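Local coordinates for protein octaprenyl Pyrophosphate Synthase (Helicobacter pylori, PDB 3TC1) that probably builds the octaprenyl diphosphate chain by adding isopentenyl units to an allylic diphosphate, a magnesium-dependent prenyl transfer, at residues A195-Q207 with P215-Y229. Numbering follows the deposited sequence.
Sequences AFQIIDDLLDITQ and PNFSDFKEGKTTLPY. With MG (magnesium ion), chain D.
Ile205 lies over one face of the Phe217 ring: its CG2 is 3.8 Å from the ring centroid and 21° off the normal, a CH-pi contact, and the carbonyl O of Pro215 sits in plane at the ring's edge. The same methyl reaches Tyr229, whose ring carries Phe220 CG on one face and Thr226 OG1 in plane at its edge. Ile205 CG1, wedged between backbone N and carbonyl carbon (chi1 53°), is directed to Pro228 CG, and Phe263 of helix 253-265 packs against Ile205, Pro228 and Tyr229.

The carboxylates of Asp204 and Asp219 are stacked with planes 27° apart, OD2 to OD2 3.3 Å, two acceptors without a bond. With CG placed opposite the backbone N, the Asp204 carboxylate is carried out to the loop at 217-219. There Ser218 N donates to the syn lone pair of Asp204 OD1 at 2.8 Å, nearly straight, while Asp219 N reaches Asp204 OD2 at 3.0 Å from above the carboxylate plane. Phe217 N adds a bond to Asp204 O, 2.8 Å, in the carbonyl plane. One side chain and its own carbonyl thus take three successive amides, tying the 217-219 loop to Asp204 of helix 182-205.

Magnesium is bound directly by Asp200 OD2 at 2.2 Å; five waters complete its shell. Water 4 donates to both Asp201 OD1 and Asp219 OD2, and water 8 to Asp219 OD1, placing Asp201 and Asp219 in the second shell, held to the metal through its waters. Asp201 OD2 is hydrogen-bonded to Tyr155 OH. The sequence DDLLD at 200-204 matches the second aspartate-rich motif of prenyl synthases, which in relatives binds the diphosphate through magnesium, as it probably does here; clustered carboxylates here probably owe their tolerance to the metal, waters and amide donors.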
ATOM      1  N   ALA B 195       1.465  -1.606  25.974  1.00 18.36           N
ATOM      2  CA  ALA B 195       1.667  -2.802  26.789  1.00 18.76           C
ATOM      3  C   ALA B 195       1.713  -4.046  25.900  1.00 19.78           C
ATOM      4  O   ALA B 195       2.559  -4.926  26.076  1.00 18.90           O
ATOM      5  CB  ALA B 195       0.555  -2.935  27.809  1.00 13.54           C
ATOM      6  N   PHE B 196       0.799  -4.100  24.938  1.00 15.69           N
ATOM      7  CA  PHE B 196       0.714  -5.224  24.020  1.00 17.91           C
ATOM      8  C   PHE B 196       2.019  -5.499  23.274  1.00 16.29           C
ATOM      9  O   PHE B 196       2.459  -6.642  23.197  1.00 16.18           O
ATOM     10  CB  PHE B 196      -0.399  -4.990  22.995  1.00 22.66           C
ATOM     11  CG  PHE B 196      -0.468  -6.051  21.934  1.00 25.43           C
ATOM     12  CD1 PHE B 196      -1.005  -7.304  22.215  1.00 27.25           C
ATOM     13  CD2 PHE B 196       0.048  -5.813  20.664  1.00 28.23           C
ATOM     14  CE1 PHE B 196      -1.024  -8.306  21.247  1.00 27.04           C
ATOM     15  CE2 PHE B 196       0.033  -6.811  19.688  1.00 28.68           C
ATOM     16  CZ  PHE B 196      -0.504  -8.058  19.984  1.00 26.83           C
ATOM     17  N   GLN B 197       2.637  -4.461  22.723  1.00 15.26           N
ATOM     18  CA  GLN B 197       3.873  -4.656  21.975  1.00 15.55           C
ATOM     19  C   GLN B 197       5.070  -4.953  22.874  1.00 15.69           C
ATOM     20  O   GLN B 197       6.002  -5.641  22.461  1.00 16.39           O
ATOM     21  CB  GLN B 197       4.175  -3.441  21.098  1.00 18.22           C
ATOM     22  CG  GLN B 197       5.312  -3.675  20.102  1.00 20.01           C
ATOM     23  CD  GLN B 197       5.061  -4.880  19.211  1.00 22.63           C
ATOM     24  OE1 GLN B 197       4.043  -4.954  18.518  1.00 22.13           O
ATOM     25  NE2 GLN B 197       5.987  -5.834  19.226  1.00 22.63           N
ATOM     26  N   ILE B 198       5.061  -4.425  24.093  1.00 17.46           N
ATOM     27  CA  ILE B 198       6.163  -4.693  25.013  1.00 16.98           C
ATOM     28  C   ILE B 198       6.120  -6.182  25.382  1.00 17.26           C
ATOM     29  O   ILE B 198       7.150  -6.862  25.377  1.00 17.33           O
ATOM     30  CB  ILE B 198       6.058  -3.816  26.285  1.00 13.60           C
ATOM     31  CG1 ILE B 198       6.328  -2.352  25.921  1.00 12.06           C
ATOM     32  CG2 ILE B 198       7.083  -4.264  27.331  1.00 11.85           C
ATOM     33  CD1 ILE B 198       6.008  -1.372  27.043  1.00 13.95           C
ATOM     34  N   ILE B 199       4.921  -6.686  25.672  1.00 15.04           N
ATOM     35  CA  ILE B 199       4.748  -8.094  26.023  1.00 14.27           C
ATOM     36  C   ILE B 199       5.092  -8.971  24.820  1.00 15.61           C
ATOM     37  O   ILE B 199       5.622 -10.078  24.965  1.00 15.20           O
ATOM     38  CB  ILE B 199       3.292  -8.398  26.470  1.00 14.45           C
ATOM     39  CG1 ILE B 199       2.994  -7.690  27.794  1.00 13.18           C
ATOM     40  CG2 ILE B 199       3.078  -9.902  26.590  1.00 13.03           C
ATOM     41  CD1 ILE B 199       3.934  -8.065  28.931  1.00 15.01           C
ATOM     42  N   ASP B 200       4.789  -8.477  23.627  1.00 13.91           N
ATOM     43  CA  ASP B 200       5.096  -9.244  22.432  1.00 13.93           C
ATOM     44  C   ASP B 200       6.611  -9.344  22.279  1.00 13.17           C
ATOM     45  O   ASP B 200       7.141 -10.408  21.961  1.00 10.29           O
ATOM     46  CB  ASP B 200       4.505  -8.590  21.195  1.00 15.04           C
ATOM     47  CG  ASP B 200       4.823  -9.361  19.946  1.00 18.18           C
ATOM     48  OD1 ASP B 200       4.229 -10.444  19.747  1.00 20.37           O
ATOM     49  OD2 ASP B 200       5.683  -8.889  19.178  1.00 18.16           O
ATOM     50  N   ASP B 201       7.308  -8.237  22.512  1.00 11.08           N
ATOM     51  CA  ASP B 201       8.765  -8.248  22.413  1.00 11.23           C
ATOM     52  C   ASP B 201       9.324  -9.148  23.512  1.00 14.25           C
ATOM     53  O   ASP B 201      10.337  -9.823  23.330  1.00 15.45           O
ATOM     54  CB  ASP B 201       9.329  -6.831  22.574  1.00 16.30           C
ATOM     55  CG  ASP B 201       9.060  -5.949  21.362  1.00 21.06           C
ATOM     56  OD1 ASP B 201       8.527  -6.469  20.354  1.00 18.46           O
ATOM     57  OD2 ASP B 201       9.392  -4.739  21.413  1.00 20.09           O
ATOM     58  N   LEU B 202       8.650  -9.160  24.658  1.00 15.34           N
ATOM     59  CA  LEU B 202       9.087  -9.977  25.778  1.00 14.53           C
ATOM     60  C   LEU B 202       8.950 -11.462  25.428  1.00 14.25           C
ATOM     61  O   LEU B 202       9.867 -12.250  25.661  1.00 16.23           O
ATOM     62  CB  LEU B 202       8.265  -9.630  27.025  1.00 16.19           C
ATOM     63  CG  LEU B 202       8.669 -10.293  28.344  1.00 20.50           C
ATOM     64  CD1 LEU B 202      10.136 -10.020  28.629  1.00 17.92           C
ATOM     65  CD2 LEU B 202       7.797  -9.756  29.473  1.00 19.21           C
ATOM     66  N   LEU B 203       7.812 -11.832  24.846  1.00 16.99           N
ATOM     67  CA  LEU B 203       7.551 -13.214  24.460  1.00 18.35           C
ATOM     68  C   LEU B 203       8.490 -13.752  23.381  1.00 18.21           C
ATOM     69  O   LEU B 203       8.516 -14.956  23.113  1.00 19.71           O
ATOM     70  CB  LEU B 203       6.095 -13.369  24.018  1.00 22.80           C
ATOM     71  CG  LEU B 203       5.093 -13.255  25.172  1.00 25.65           C
ATOM     72  CD1 LEU B 203       3.667 -13.306  24.639  1.00 27.23           C
ATOM     73  CD2 LEU B 203       5.346 -14.387  26.165  1.00 27.10           C
ATOM     74  N   ASP B 204       9.269 -12.869  22.766  1.00 18.41           N
ATOM     75  CA  ASP B 204      10.212 -13.304  21.747  1.00 15.96           C
ATOM     76  C   ASP B 204      11.440 -13.897  22.411  1.00 16.77           C
ATOM     77  O   ASP B 204      12.133 -14.738  21.831  1.00 14.27           O
ATOM     78  CB  ASP B 204      10.671 -12.133  20.878  1.00 18.37           C
ATOM     79  CG  ASP B 204      11.659 -12.564  19.790  1.00 19.58           C
ATOM     80  OD1 ASP B 204      11.273 -13.351  18.900  1.00 19.77           O
ATOM     81  OD2 ASP B 204      12.823 -12.120  19.819  1.00 19.96           O
ATOM     82  N   ILE B 205      11.708 -13.464  23.637  1.00 14.53           N
ATOM     83  CA  ILE B 205      12.899 -13.938  24.331  1.00 17.06           C
ATOM     84  C   ILE B 205      12.690 -14.664  25.644  1.00 19.33           C
ATOM     85  O   ILE B 205      13.652 -14.975  26.342  1.00 17.15           O
ATOM     86  CB  ILE B 205      13.888 -12.771  24.550  1.00 18.58           C
ATOM     87  CG1 ILE B 205      13.184 -11.589  25.234  1.00 18.84           C
ATOM     88  CG2 ILE B 205      14.462 -12.338  23.215  1.00 15.68           C
ATOM     89  CD1 ILE B 205      13.027 -11.735  26.736  1.00 17.95           C
ATOM     90  N   THR B 206      11.444 -14.942  25.992  1.00 18.78           N
ATOM     91  CA  THR B 206      11.210 -15.645  27.230  1.00 23.32           C
ATOM     92  C   THR B 206       9.982 -16.520  27.138  1.00 26.96           C
ATOM     93  O   THR B 206       8.999 -16.193  26.469  1.00 25.54           O
ATOM     94  CB  THR B 206      11.094 -14.677  28.431  1.00 27.50           C
ATOM     95  OG1 THR B 206      11.332 -15.405  29.644  1.00 28.06           O
ATOM     96  CG2 THR B 206       9.712 -14.029  28.482  1.00 26.47           C
ATOM     97  N   GLN B 207      10.056 -17.645  27.829  1.00 34.99           N
ATOM     98  CA  GLN B 207       8.984 -18.611  27.808  1.00 40.75           C
ATOM     99  C   GLN B 207       7.627 -18.192  28.295  1.00 44.08           C
ATOM    100  O   GLN B 207       7.451 -17.457  29.262  1.00 43.69           O
ATOM    101  CB  GLN B 207       9.395 -19.888  28.538  1.00 50.09           C
ATOM    102  CG  GLN B 207       9.989 -20.912  27.593  1.00 53.81           C
ATOM    103  CD  GLN B 207       8.952 -21.844  26.978  1.00 53.89           C
ATOM    104  OE1 GLN B 207       7.753 -21.563  26.985  1.00 54.77           O
ATOM    105  NE2 GLN B 207       9.422 -22.962  26.434  1.00 55.37           N
ATOM    106  N   PRO B 215      10.610 -19.855  22.973  1.00 27.12           N
ATOM    107  CA  PRO B 215      10.590 -18.504  22.401  1.00 25.40           C
ATOM    108  C   PRO B 215      11.313 -18.486  21.052  1.00 22.96           C
ATOM    109  O   PRO B 215      12.340 -19.146  20.883  1.00 21.99           O
ATOM    110  CB  PRO B 215      11.288 -17.663  23.475  1.00 30.17           C
ATOM    111  CG  PRO B 215      12.190 -18.659  24.166  1.00 32.84           C
ATOM    112  CD  PRO B 215      11.299 -19.869  24.274  1.00 29.54           C
ATOM    113  N   ASN B 216      10.772 -17.741  20.093  1.00 21.41           N
ATOM    114  CA  ASN B 216      11.358 -17.676  18.757  1.00 20.04           C
ATOM    115  C   ASN B 216      12.736 -17.030  18.678  1.00 18.11           C
ATOM    116  O   ASN B 216      13.541 -17.408  17.833  1.00 15.98           O
ATOM    117  CB  ASN B 216      10.438 -16.922  17.789  1.00 28.57           C
ATOM    118  CG  ASN B 216       9.069 -17.566  17.643  1.00 33.87           C
ATOM    119  OD1 ASN B 216       8.936 -18.791  17.645  1.00 36.58           O
ATOM    120  ND2 ASN B 216       8.045 -16.736  17.492  1.00 33.85           N
ATOM    121  N   PHE B 217      13.003 -16.059  19.547  1.00 15.27           N
ATOM    122  CA  PHE B 217      14.272 -15.332  19.504  1.00 16.67           C
ATOM    123  C   PHE B 217      14.523 -14.880  18.068  1.00 16.12           C
ATOM    124  O   PHE B 217      15.577 -15.140  17.476  1.00 14.81           O
ATOM    125  CB  PHE B 217      15.433 -16.196  20.012  1.00 19.89           C
ATOM    126  CG  PHE B 217      15.706 -16.028  21.483  1.00 18.84           C
ATOM    127  CD1 PHE B 217      14.982 -16.741  22.427  1.00 18.71           C
ATOM    128  CD2 PHE B 217      16.666 -15.115  21.921  1.00 18.48           C
ATOM    129  CE1 PHE B 217      15.205 -16.551  23.788  1.00 19.57           C
ATOM    130  CE2 PHE B 217      16.897 -14.916  23.279  1.00 17.68           C
ATOM    131  CZ  PHE B 217      16.164 -15.635  24.215  1.00 19.06           C
ATOM    132  N   SER B 218      13.528 -14.192  17.517  1.00 17.16           N
ATOM    133  CA  SER B 218      13.581 -13.695  16.149  1.00 17.54           C
ATOM    134  C   SER B 218      14.025 -12.239  16.027  1.00 17.89           C
ATOM    135  O   SER B 218      14.610 -11.851  15.018  1.00 18.29           O
ATOM    136  CB  SER B 218      12.196 -13.813  15.498  1.00 23.14           C
ATOM    137  OG  SER B 218      11.691 -15.138  15.558  1.00 28.15           O
ATOM    138  N   ASP B 219      13.750 -11.442  17.054  1.00 14.03           N
ATOM    139  CA  ASP B 219      14.048 -10.014  17.007  1.00 15.74           C
ATOM    140  C   ASP B 219      15.488  -9.533  16.855  1.00 13.03           C
ATOM    141  O   ASP B 219      15.811  -8.881  15.864  1.00 13.68           O
ATOM    142  CB  ASP B 219      13.386  -9.310  18.203  1.00 15.77           C
ATOM    143  CG  ASP B 219      11.865  -9.445  18.192  1.00 21.25           C
ATOM    144  OD1 ASP B 219      11.295  -9.704  17.105  1.00 20.43           O
ATOM    145  OD2 ASP B 219      11.237  -9.282  19.259  1.00 17.47           O
ATOM    146  N   PHE B 220      16.356  -9.832  17.819  1.00 15.91           N
ATOM    147  CA  PHE B 220      17.744  -9.363  17.744  1.00 15.82           C
ATOM    148  C   PHE B 220      18.443  -9.903  16.494  1.00 16.85           C
ATOM    149  O   PHE B 220      19.237  -9.205  15.854  1.00 15.79           O
ATOM    150  CB  PHE B 220      18.509  -9.785  19.004  1.00 13.57           C
ATOM    151  CG  PHE B 220      19.710  -8.922  19.309  1.00 13.93           C
ATOM    152  CD1 PHE B 220      19.592  -7.532  19.348  1.00 13.11           C
ATOM    153  CD2 PHE B 220      20.946  -9.496  19.582  1.00 13.55           C
ATOM    154  CE1 PHE B 220      20.688  -6.727  19.651  1.00 12.09           C
ATOM    155  CE2 PHE B 220      22.048  -8.703  19.888  1.00 14.24           C
ATOM    156  CZ  PHE B 220      21.919  -7.311  19.921  1.00 13.36           C
ATOM    157  N   LYS B 221      18.140 -11.153  16.164  1.00 17.61           N
ATOM    158  CA  LYS B 221      18.700 -11.818  14.990  1.00 19.40           C
ATOM    159  C   LYS B 221      18.338 -11.050  13.720  1.00 21.27           C
ATOM    160  O   LYS B 221      19.069 -11.092  12.726  1.00 20.45           O
ATOM    161  CB  LYS B 221      18.155 -13.250  14.912  1.00 26.27           C
ATOM    162  CG  LYS B 221      18.487 -14.000  13.633  1.00 28.92           C
ATOM    163  CD  LYS B 221      17.934 -15.422  13.678  1.00 29.37           C
ATOM    164  CE  LYS B 221      16.414 -15.431  13.757  1.00 31.27           C
ATOM    165  NZ  LYS B 221      15.871 -16.809  13.886  1.00 32.96           N
ATOM    166  N   GLU B 222      17.209 -10.348  13.764  1.00 21.53           N
ATOM    167  CA  GLU B 222      16.740  -9.565  12.624  1.00 24.50           C
ATOM    168  C   GLU B 222      17.123  -8.090  12.703  1.00 24.31           C
ATOM    169  O   GLU B 222      16.699  -7.299  11.864  1.00 24.71           O
ATOM    170  CB  GLU B 222      15.219  -9.666  12.493  1.00 40.67           C
ATOM    171  CG  GLU B 222      14.701 -11.006  12.012  1.00 45.85           C
ATOM    172  CD  GLU B 222      13.204 -10.973  11.769  1.00 50.19           C
ATOM    173  OE1 GLU B 222      12.752 -10.140  10.951  1.00 53.80           O
ATOM    174  OE2 GLU B 222      12.480 -11.777  12.394  1.00 51.99           O
ATOM    175  N   GLY B 223      17.896  -7.714  13.718  1.00 20.94           N
ATOM    176  CA  GLY B 223      18.313  -6.328  13.834  1.00 19.72           C
ATOM    177  C   GLY B 223      17.456  -5.418  14.700  1.00 18.95           C
ATOM    178  O   GLY B 223      17.712  -4.214  14.772  1.00 18.22           O
ATOM    179  N   LYS B 224      16.444  -5.969  15.363  1.00 17.68           N
ATOM    180  CA  LYS B 224      15.582  -5.156  16.217  1.00 17.09           C
ATOM    181  C   LYS B 224      16.075  -5.179  17.657  1.00 15.71           C
ATOM    182  O   LYS B 224      16.065  -6.232  18.288  1.00 13.91           O
ATOM    183  CB  LYS B 224      14.145  -5.680  16.186  1.00 30.55           C
ATOM    184  CG  LYS B 224      13.471  -5.610  14.823  1.00 33.85           C
ATOM    185  CD  LYS B 224      12.078  -6.211  14.887  1.00 38.02           C
ATOM    186  CE  LYS B 224      11.423  -6.238  13.518  1.00 42.74           C
ATOM    187  NZ  LYS B 224      10.118  -6.955  13.554  1.00 48.26           N
ATOM    188  N   THR B 225      16.515  -4.030  18.171  1.00 17.06           N
ATOM    189  CA  THR B 225      16.977  -3.952  19.553  1.00 16.89           C
ATOM    190  C   THR B 225      15.770  -3.584  20.415  1.00 16.70           C
ATOM    191  O   THR B 225      15.515  -2.407  20.679  1.00 17.80           O
ATOM    192  CB  THR B 225      18.079  -2.887  19.737  1.00 15.43           C
ATOM    193  OG1 THR B 225      19.119  -3.097  18.772  1.00 15.22           O
ATOM    194  CG2 THR B 225      18.684  -2.999  21.134  1.00 15.82           C
ATOM    195  N   THR B 226      15.032  -4.605  20.842  1.00 13.81           N
ATOM    196  CA  THR B 226      13.825  -4.422  21.643  1.00 15.09           C
ATOM    197  C   THR B 226      14.117  -4.044  23.095  1.00 14.44           C
ATOM    198  O   THR B 226      15.266  -4.077  23.532  1.00 13.38           O
ATOM    199  CB  THR B 226      12.951  -5.694  21.599  1.00 15.65           C
ATOM    200  OG1 THR B 226      13.699  -6.812  22.092  1.00 13.61           O
ATOM    201  CG2 THR B 226      12.536  -5.995  20.157  1.00 17.59           C
ATOM    202  N   LEU B 227      13.069  -3.692  23.838  1.00 13.09           N
ATOM    203  CA  LEU B 227      13.231  -3.269  25.232  1.00 12.09           C
ATOM    204  C   LEU B 227      14.141  -4.160  26.085  1.00 13.42           C
ATOM    205  O   LEU B 227      15.014  -3.659  26.784  1.00 12.54           O
ATOM    206  CB  LEU B 227      11.858  -3.120  25.909  1.00 11.53           C
ATOM    207  CG  LEU B 227      11.887  -2.396  27.265  1.00 14.59           C
ATOM    208  CD1 LEU B 227      12.619  -1.062  27.123  1.00 13.76           C
ATOM    209  CD2 LEU B 227      10.465  -2.179  27.771  1.00 14.26           C
ATOM    210  N   PRO B 228      13.943  -5.491  26.052  1.00 11.45           N
ATOM    211  CA  PRO B 228      14.815  -6.347  26.862  1.00 13.11           C
ATOM    212  C   PRO B 228      16.299  -6.072  26.598  1.00 13.08           C
ATOM    213  O   PRO B 228      17.098  -5.988  27.526  1.00 13.21           O
ATOM    214  CB  PRO B 228      14.412  -7.755  26.429  1.00 15.99           C
ATOM    215  CG  PRO B 228      12.958  -7.596  26.101  1.00 16.54           C
ATOM    216  CD  PRO B 228      12.933  -6.290  25.341  1.00 13.54           C
ATOM    217  N   TYR B 229      16.657  -5.934  25.324  1.00 12.98           N
ATOM    218  CA  TYR B 229      18.045  -5.685  24.934  1.00 12.68           C
ATOM    219  C   TYR B 229      18.505  -4.296  25.348  1.00 13.66           C
ATOM    220  O   TYR B 229      19.662  -4.103  25.725  1.00 14.64           O
ATOM    221  CB  TYR B 229      18.192  -5.876  23.419  1.00 12.80           C
ATOM    222  CG  TYR B 229      18.012  -7.319  23.000  1.00 14.68           C
ATOM    223  CD1 TYR B 229      19.084  -8.216  23.034  1.00 14.93           C
ATOM    224  CD2 TYR B 229      16.760  -7.802  22.617  1.00 10.26           C
ATOM    225  CE1 TYR B 229      18.912  -9.560  22.696  1.00 13.58           C
ATOM    226  CE2 TYR B 229      16.578  -9.148  22.280  1.00 14.27           C
ATOM    227  CZ  TYR B 229      17.658 -10.017  22.321  1.00 12.88           C
ATOM    228  OH  TYR B 229      17.482 -11.339  21.976  1.00 12.40           O
TER
HETATM  229 MG    MG D 501       7.223 -10.064  18.057  1.00 32.47          MG
HETATM  230  O   HOH W   1       7.337 -11.715  19.918  1.00 24.24           O
HETATM  231  O   HOH W   2       5.772 -11.572  17.122  1.00 35.36           O
HETATM  232  O   HOH W   3      12.406  -9.081  21.735  1.00 14.24           O
HETATM  233  O   HOH W   4       8.794  -8.702  18.935  1.00 22.61           O
HETATM  234  O   HOH W   5       8.325 -16.287  20.703  1.00 21.62           O
HETATM  235  O   HOH W   6      15.636 -11.773  20.008  1.00 16.90           O
HETATM  236  O   HOH W   7       8.828 -13.579  18.116  1.00 40.58           O
HETATM  237  O   HOH W   8       9.041 -10.977  16.870  1.00 27.54           O
HETATM  238  O   HOH W   9       6.928  -8.185  16.425  1.00 37.19           O